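Local coordinates for flavin prenyltransferase PAD1, mitochondrial (Aspergillus niger, PDB 6QLG), which probably prenylates reduced FMN with a dimethylallyl group from dimethylallyl phosphate, making the prenyl-FMN cofactor for the ferulic acid decarboxylase FDC1, at residues 108-112 and 113-117; 143-146 and 147-151. One frame throughout, in Å; residues are numbered along the deposited sequence. Where two conformers were deposited one is given.

Contact 1 (108-112 and 113-117); sequences APVSS and GSFRA. With DMA (dimethylallyl diphosphate), chain P.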
loop_
_atom_site.group_PDB
_atom_site.type_symbol
_atom_site.label_atom_id
_atom_site.label_comp_id
_atom_site.label_asym_id
_atom_site.label_seq_id
_atom_site.Cartn_x
_atom_site.Cartn_y
_atom_site.Cartn_z
ATOM N N ALA B 108 -13.921 18.392 30.688
ATOM C CA ALA B 108 -12.936 19.395 31.050
ATOM C C ALA B 108 -12.733 20.371 29.890
ATOM O O ALA B 108 -12.968 20.024 28.729
ATOM C CB ALA B 108 -11.612 18.727 31.417
ATOM N N PRO B 109 -12.305 21.606 30.180
ATOM C CA PRO B 109 -12.170 22.601 29.099
ATOM C C PRO B 109 -11.251 22.169 27.968
ATOM O O PRO B 109 -11.557 22.433 26.801
ATOM C CB PRO B 109 -11.626 23.835 29.833
ATOM C CG PRO B 109 -12.086 23.670 31.240
ATOM C CD PRO B 109 -12.056 22.194 31.509
ATOM N N VAL B 110 -10.138 21.495 28.276
ATOM C CA VAL B 110 -9.164 21.135 27.250
ATOM C C VAL B 110 -9.664 20.068 26.287
ATOM O O VAL B 110 -9.024 19.828 25.256
ATOM C CB VAL B 110 -7.849 20.655 27.898
ATOM C CG1 VAL B 110 -7.213 21.778 28.708
ATOM C CG2 VAL B 110 -8.103 19.434 28.772
ATOM N N SER B 111 -10.786 19.419 26.582
ATOM C CA SER B 111 -11.275 18.356 25.713
ATOM C C SER B 111 -12.049 18.873 24.507
ATOM O O SER B 111 -12.503 18.061 23.693
ATOM C CB SER B 111 -12.152 17.387 26.509
ATOM O OG SER B 111 -13.363 18.004 26.900
ATOM N N SER B 112 -12.211 20.187 24.365
ATOM C CA SER B 112 -12.922 20.770 23.235
ATOM C C SER B 112 -11.965 21.546 22.342
ATOM O O SER B 112 -11.074 22.249 22.830
ATOM C CB SER B 112 -14.044 21.695 23.713
ATOM O OG SER B 112 -14.781 22.211 22.617
ATOM N N GLY B 113 -12.160 21.416 21.028
ATOM C CA GLY B 113 -11.382 22.190 20.078
ATOM C C GLY B 113 -11.637 23.678 20.158
ATOM O O GLY B 113 -10.783 24.469 19.744
ATOM N N SER B 114 -12.798 24.080 20.683
ATOM C CA SER B 114 -13.080 25.494 20.896
ATOM C C SER B 114 -12.197 26.101 21.977
ATOM O O SER B 114 -12.096 27.331 22.057
ATOM C CB SER B 114 -14.553 25.683 21.258
ATOM O OG SER B 114 -14.873 25.008 22.463
ATOM N N PHE B 115 -11.560 25.276 22.803
ATOM C CA PHE B 115 -10.684 25.768 23.857
ATOM C C PHE B 115 -9.347 26.198 23.267
ATOM O O PHE B 115 -8.687 25.423 22.567
ATOM C CB PHE B 115 -10.477 24.686 24.916
ATOM C CG PHE B 115 -9.588 25.104 26.055
ATOM C CD1 PHE B 115 -10.098 25.827 27.121
ATOM C CD2 PHE B 115 -8.246 24.761 26.064
ATOM C CE1 PHE B 115 -9.282 26.208 28.172
ATOM C CE2 PHE B 115 -7.425 25.141 27.111
ATOM C CZ PHE B 115 -7.944 25.864 28.166
ATOM N N ARG B 116 -8.947 27.434 23.555
ATOM C CA ARG B 116 -7.713 27.971 23.002
ATOM C C ARG B 116 -6.506 27.354 23.698
ATOM O O ARG B 116 -6.444 27.304 24.931
ATOM C CB ARG B 116 -7.699 29.496 23.138
ATOM C CG ARG B 116 -6.346 30.105 23.480
ATOM C CD ARG B 116 -6.453 31.618 23.644
ATOM N NE ARG B 116 -6.749 32.006 25.021
ATOM C CZ ARG B 116 -5.846 32.065 25.994
ATOM N NH1 ARG B 116 -4.578 31.762 25.747
ATOM N NH2 ARG B 116 -6.208 32.428 27.217
ATOM N N ALA B 117 -5.552 26.872 22.902
ATOM C CA ALA B 117 -4.330 26.269 23.417
ATOM C C ALA B 117 -3.304 26.217 22.295
ATOM O O ALA B 117 -3.660 26.129 21.117
ATOM C CB ALA B 117 -4.581 24.864 23.978
HETATM C C1 DMA P . -16.625 19.268 22.189
HETATM O O1 DMA P . -15.523 19.736 21.468
HETATM C C2 DMA P . -16.156 18.759 23.548
HETATM C C3 DMA P . -16.806 19.100 24.638
HETATM C C4 DMA P . -16.329 18.588 25.993
HETATM C C5 DMA P . -18.031 20.006 24.549
HETATM P PA DMA P . -15.606 19.684 19.824
HETATM O O1A DMA P . -15.757 18.249 19.376
HETATM O O2A DMA P . -14.345 20.271 19.232
HETATM O O3A DMA P . -16.921 20.549 19.332
HETATM P PB DMA P . -16.886 21.654 18.110
HETATM O O1B DMA P . -16.211 21.039 16.909
HETATM O O2B DMA P . -16.113 22.869 18.565
HETATM O O3B DMA P . -18.294 22.049 17.732
#

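Contact 2 (143-146 and 147-151); sequences SRTA and DVMLK. With FMN (flavin mononucleotide), chain T; DMA (dimethylallyl diphosphate), chain P.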
loop_
_atom_site.group_PDB
_atom_site.type_symbol
_atom_site.label_atom_id
_atom_site.label_comp_id
_atom_site.label_asym_id
_atom_site.label_seq_id
_atom_site.Cartn_x
_atom_site.Cartn_y
_atom_site.Cartn_z
ATOM N N SER B 143 -6.011 11.128 25.976
ATOM C CA SER B 143 -6.109 10.728 24.575
ATOM C C SER B 143 -7.102 11.599 23.814
ATOM O O SER B 143 -6.881 11.917 22.640
ATOM C CB SER B 143 -6.483 9.247 24.474
ATOM O OG SER B 143 -7.574 8.928 25.317
ATOM N N ARG B 144 -8.193 12.012 24.467
ATOM C CA ARG B 144 -9.156 12.889 23.803
ATOM C C ARG B 144 -8.546 14.249 23.494
ATOM O O ARG B 144 -8.726 14.779 22.392
ATOM C CB ARG B 144 -10.411 13.048 24.660
ATOM C CG ARG B 144 -11.431 14.045 24.108
ATOM C CD ARG B 144 -11.901 13.671 22.705
ATOM N NE ARG B 144 -12.868 14.630 22.176
ATOM C CZ ARG B 144 -13.240 14.697 20.900
ATOM N NH1 ARG B 144 -12.725 13.863 20.008
ATOM N NH2 ARG B 144 -14.127 15.604 20.513
ATOM N N THR B 145 -7.822 14.832 24.453
ATOM C CA THR B 145 -7.212 16.136 24.213
ATOM C C THR B 145 -6.172 16.058 23.102
ATOM O O THR B 145 -6.091 16.955 22.254
ATOM C CB THR B 145 -6.597 16.678 25.503
ATOM O OG1 THR B 145 -7.593 16.699 26.534
ATOM C CG2 THR B 145 -6.080 18.093 25.292
ATOM N N ALA B 146 -5.373 14.987 23.080
ATOM C CA ALA B 146 -4.438 14.792 21.976
ATOM C C ALA B 146 -5.176 14.629 20.653
ATOM O O ALA B 146 -4.774 15.202 19.633
ATOM C CB ALA B 146 -3.551 13.577 22.244
ATOM N N ASP B 147 -6.257 13.843 20.654
ATOM C CA ASP B 147 -7.089 13.704 19.462
ATOM C C ASP B 147 -7.588 15.062 18.984
ATOM O O ASP B 147 -7.647 15.326 17.777
ATOM C CB ASP B 147 -8.263 12.768 19.763
ATOM C CG ASP B 147 -9.006 12.328 18.514
ATOM O OD1 ASP B 147 -8.432 11.555 17.716
ATOM O OD2 ASP B 147 -10.170 12.746 18.338
ATOM N N VAL B 148 -7.932 15.946 19.924
ATOM C CA VAL B 148 -8.399 17.281 19.572
ATOM C C VAL B 148 -7.253 18.134 19.034
ATOM O O VAL B 148 -7.421 18.874 18.057
ATOM C CB VAL B 148 -9.077 17.935 20.788
ATOM C CG1 VAL B 148 -9.300 19.415 20.543
ATOM C CG2 VAL B 148 -10.394 17.237 21.091
ATOM N N MET B 149 -6.073 18.047 19.658
ATOM C CA MET B 149 -4.914 18.783 19.155
ATOM C C MET B 149 -4.617 18.423 17.703
ATOM O O MET B 149 -4.306 19.301 16.887
ATOM C CB MET B 149 -3.686 18.506 20.025
ATOM C CG MET B 149 -3.810 18.944 21.477
ATOM S SD MET B 149 -3.758 20.734 21.699
ATOM C CE MET B 149 -4.243 20.864 23.421
ATOM N N LEU B 150 -4.706 17.136 17.361
ATOM C CA LEU B 150 -4.428 16.714 15.992
ATOM C C LEU B 150 -5.457 17.276 15.019
ATOM O O LEU B 150 -5.099 17.740 13.931
ATOM C CB LEU B 150 -4.386 15.189 15.909
ATOM C CG LEU B 150 -3.202 14.511 16.603
ATOM C CD1 LEU B 150 -3.305 12.995 16.494
ATOM C CD2 LEU B 150 -1.888 15.007 16.023
ATOM N N LYS B 151 -6.739 17.257 15.393
ATOM C CA LYS B 151 -7.766 17.737 14.474
ATOM C C LYS B 151 -7.720 19.252 14.317
ATOM O O LYS B 151 -8.047 19.770 13.243
ATOM C CB LYS B 151 -9.150 17.267 14.932
ATOM C CG LYS B 151 -9.880 18.181 15.910
ATOM C CD LYS B 151 -11.207 17.555 16.323
ATOM C CE LYS B 151 -11.823 18.248 17.529
ATOM N NZ LYS B 151 -12.843 19.256 17.133
HETATM N N1 FMN T . -16.537 13.445 21.052
HETATM C C2 FMN T . -16.659 13.389 19.679
HETATM O O2 FMN T . -15.939 12.627 19.039
HETATM N N3 FMN T . -17.586 14.187 19.034
HETATM C C4 FMN T . -18.395 15.042 19.762
HETATM O O4 FMN T . -19.228 15.760 19.198
HETATM C C4A FMN T . -18.272 15.097 21.146
HETATM N N5 FMN T . -19.083 15.948 21.862
HETATM C C5A FMN T . -18.968 16.008 23.237
HETATM C C6 FMN T . -19.785 16.869 23.967
HETATM C C7 FMN T . -19.663 16.922 25.349
HETATM C C7M FMN T . -20.537 17.843 26.143
HETATM C C8 FMN T . -18.732 16.121 26.003
HETATM C C8M FMN T . -18.614 16.193 27.500
HETATM C C9 FMN T . -17.916 15.264 25.273
HETATM C C9A FMN T . -18.032 15.205 23.890
HETATM N N10 FMN T . -17.222 14.346 23.163
HETATM C C10 FMN T . -17.339 14.295 21.790
HETATM C "C1'" FMN T . -16.200 13.479 23.844
HETATM C "C2'" FMN T . -16.705 12.062 24.075
HETATM O "O2'" FMN T . -17.792 12.100 24.970
HETATM C "C3'" FMN T . -15.589 11.220 24.681
HETATM O "O3'" FMN T . -14.626 10.897 23.700
HETATM C "C4'" FMN T . -16.133 9.925 25.270
HETATM O "O4'" FMN T . -15.056 9.138 25.726
HETATM C "C5'" FMN T . -16.896 9.093 24.241
HETATM O "O5'" FMN T . -17.337 7.914 24.882
HETATM P P FMN T . -18.504 6.981 24.275
HETATM O O1P FMN T . -18.390 5.595 24.873
HETATM O O2P FMN T . -19.838 7.596 24.623
HETATM O O3P FMN T . -18.347 6.880 22.773
HETATM C C1 DMA P . -16.625 19.268 22.189
HETATM O O1 DMA P . -15.523 19.736 21.468
HETATM C C2 DMA P . -16.156 18.759 23.548
HETATM C C3 DMA P . -16.806 19.100 24.638
HETATM C C4 DMA P . -16.329 18.588 25.993
HETATM C C5 DMA P . -18.031 20.006 24.549
HETATM P PA DMA P . -15.606 19.684 19.824
HETATM O O1A DMA P . -15.757 18.249 19.376
HETATM O O2A DMA P . -14.345 20.271 19.232
HETATM O O3A DMA P . -16.921 20.549 19.332
HETATM P PB DMA P . -16.886 21.654 18.110
HETATM O O1B DMA P . -16.211 21.039 16.909
HETATM O O2B DMA P . -16.113 22.869 18.565
HETATM O O3B DMA P . -18.294 22.049 17.732
#

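Contact 1 (108-112 and 113-117)
The hydroxyl of S112 is gripped by three groups: S114 OG donates to S112 OG at 2.8 Å, S114 N adds a weak bond, and its own proton goes to the ligand, S112 OG lying 2.8 Å from DMA O1. With OG anti to the backbone N (chi1 -177°) and beside the carbonyl carbon, the hydroxyl faces the bridging oxygen between the dimethylallyl carbon and the first phosphate. One residue on, G113 N donates to DMA O2A at 3.1 Å, so side chain and backbone together hold the ester end of the diphosphate. Glycine suits this place, since a beta carbon here would crowd that same phosphate oxygen.

The loop is bent into shape by a type I turn from S112 to F115, closed by F115 N to S112 O at 3.1 Å. Away from the ligand, the F115 ring packs on the short 3-10 segment 109-111: P109 CB meets F115 CD1 at 3.7 Å, V110 CG1 meets F115 CE2, and V110 N lies over one face, offset toward the rim. F115 also meets H71 edge-to-face. S114 OG is in turn bonded by W222 N of the second subunit, which ties the serine pair to a neighbouring chain.

This loop brings uncharged donors, a hydroxyl and a backbone N-H, to the ligand; positive charge comes from outside it, as from K151 and from R161 of the third subunit. Donation to DMA O1, the oxygen that leaves with the phosphate when the allylic C-O bond breaks, would be expected to ease that departure.

Contact 2 (143-146 and 147-151)
R144 lays its guanidinium between V148 and the flavin: V148 CG2 sits over the centre of one face, 3.7 Å above the plane, and FMN N1 lies over the opposite face, offset toward the rim. At its edge R144 NH2 comes within 3.3 Å of DMA O1A. A bend at chi2 (58°) turns the chain onward, toward the next turn of the helix, where R144 NH1 forms a salt bridge with D147 OD2 at 3.3 Å, the guanidinium and carboxylate planes 30° apart. One turn on from D147, K151 NZ donates to DMA O2A at 2.8 Å, a lysine being long enough to span the gap to the phosphate.

The third subunit supplies further partners: its E162, itself a pocket residue, makes salt bridges to R144 NH2 and K151 NZ, and its H169, one shell further out, is hydrogen-bonded to D147 OD2, so D147, a secondary partner of the arginine, is itself held.

Backbone bonds such as D147 N to S143 O (2.8 Å) keep this spacing. On the helix's inner side T145 CG2 meets M149 CE at 3.8 Å, and these apolar groups, with A146 and L150, pack helix 141-151 onto strands 119-125 and 155-160 and helix 127-135.

Overall arrangement
Contacts 1 and 2, with centres 10 Å apart, form two walls of one dimethylallyl diphosphate pocket, the loop 108-117 lying against helix 141-151. They touch directly: V110 O is 3.4 Å from T145 CG2, S111 O is 3.4 Å from V148 CG2, and G113 CA is 3.5 Å from V148 CG1. DMA O2A is the point where they converge, since G113 N of contact 1 and K151 NZ of contact 2 both donate to it. Y191 and Q203 of the second subunit and R161 of the third add further hydrogen bonds to the ligand, so the site is built where three chains meet, with the flavin beside the prenyl group.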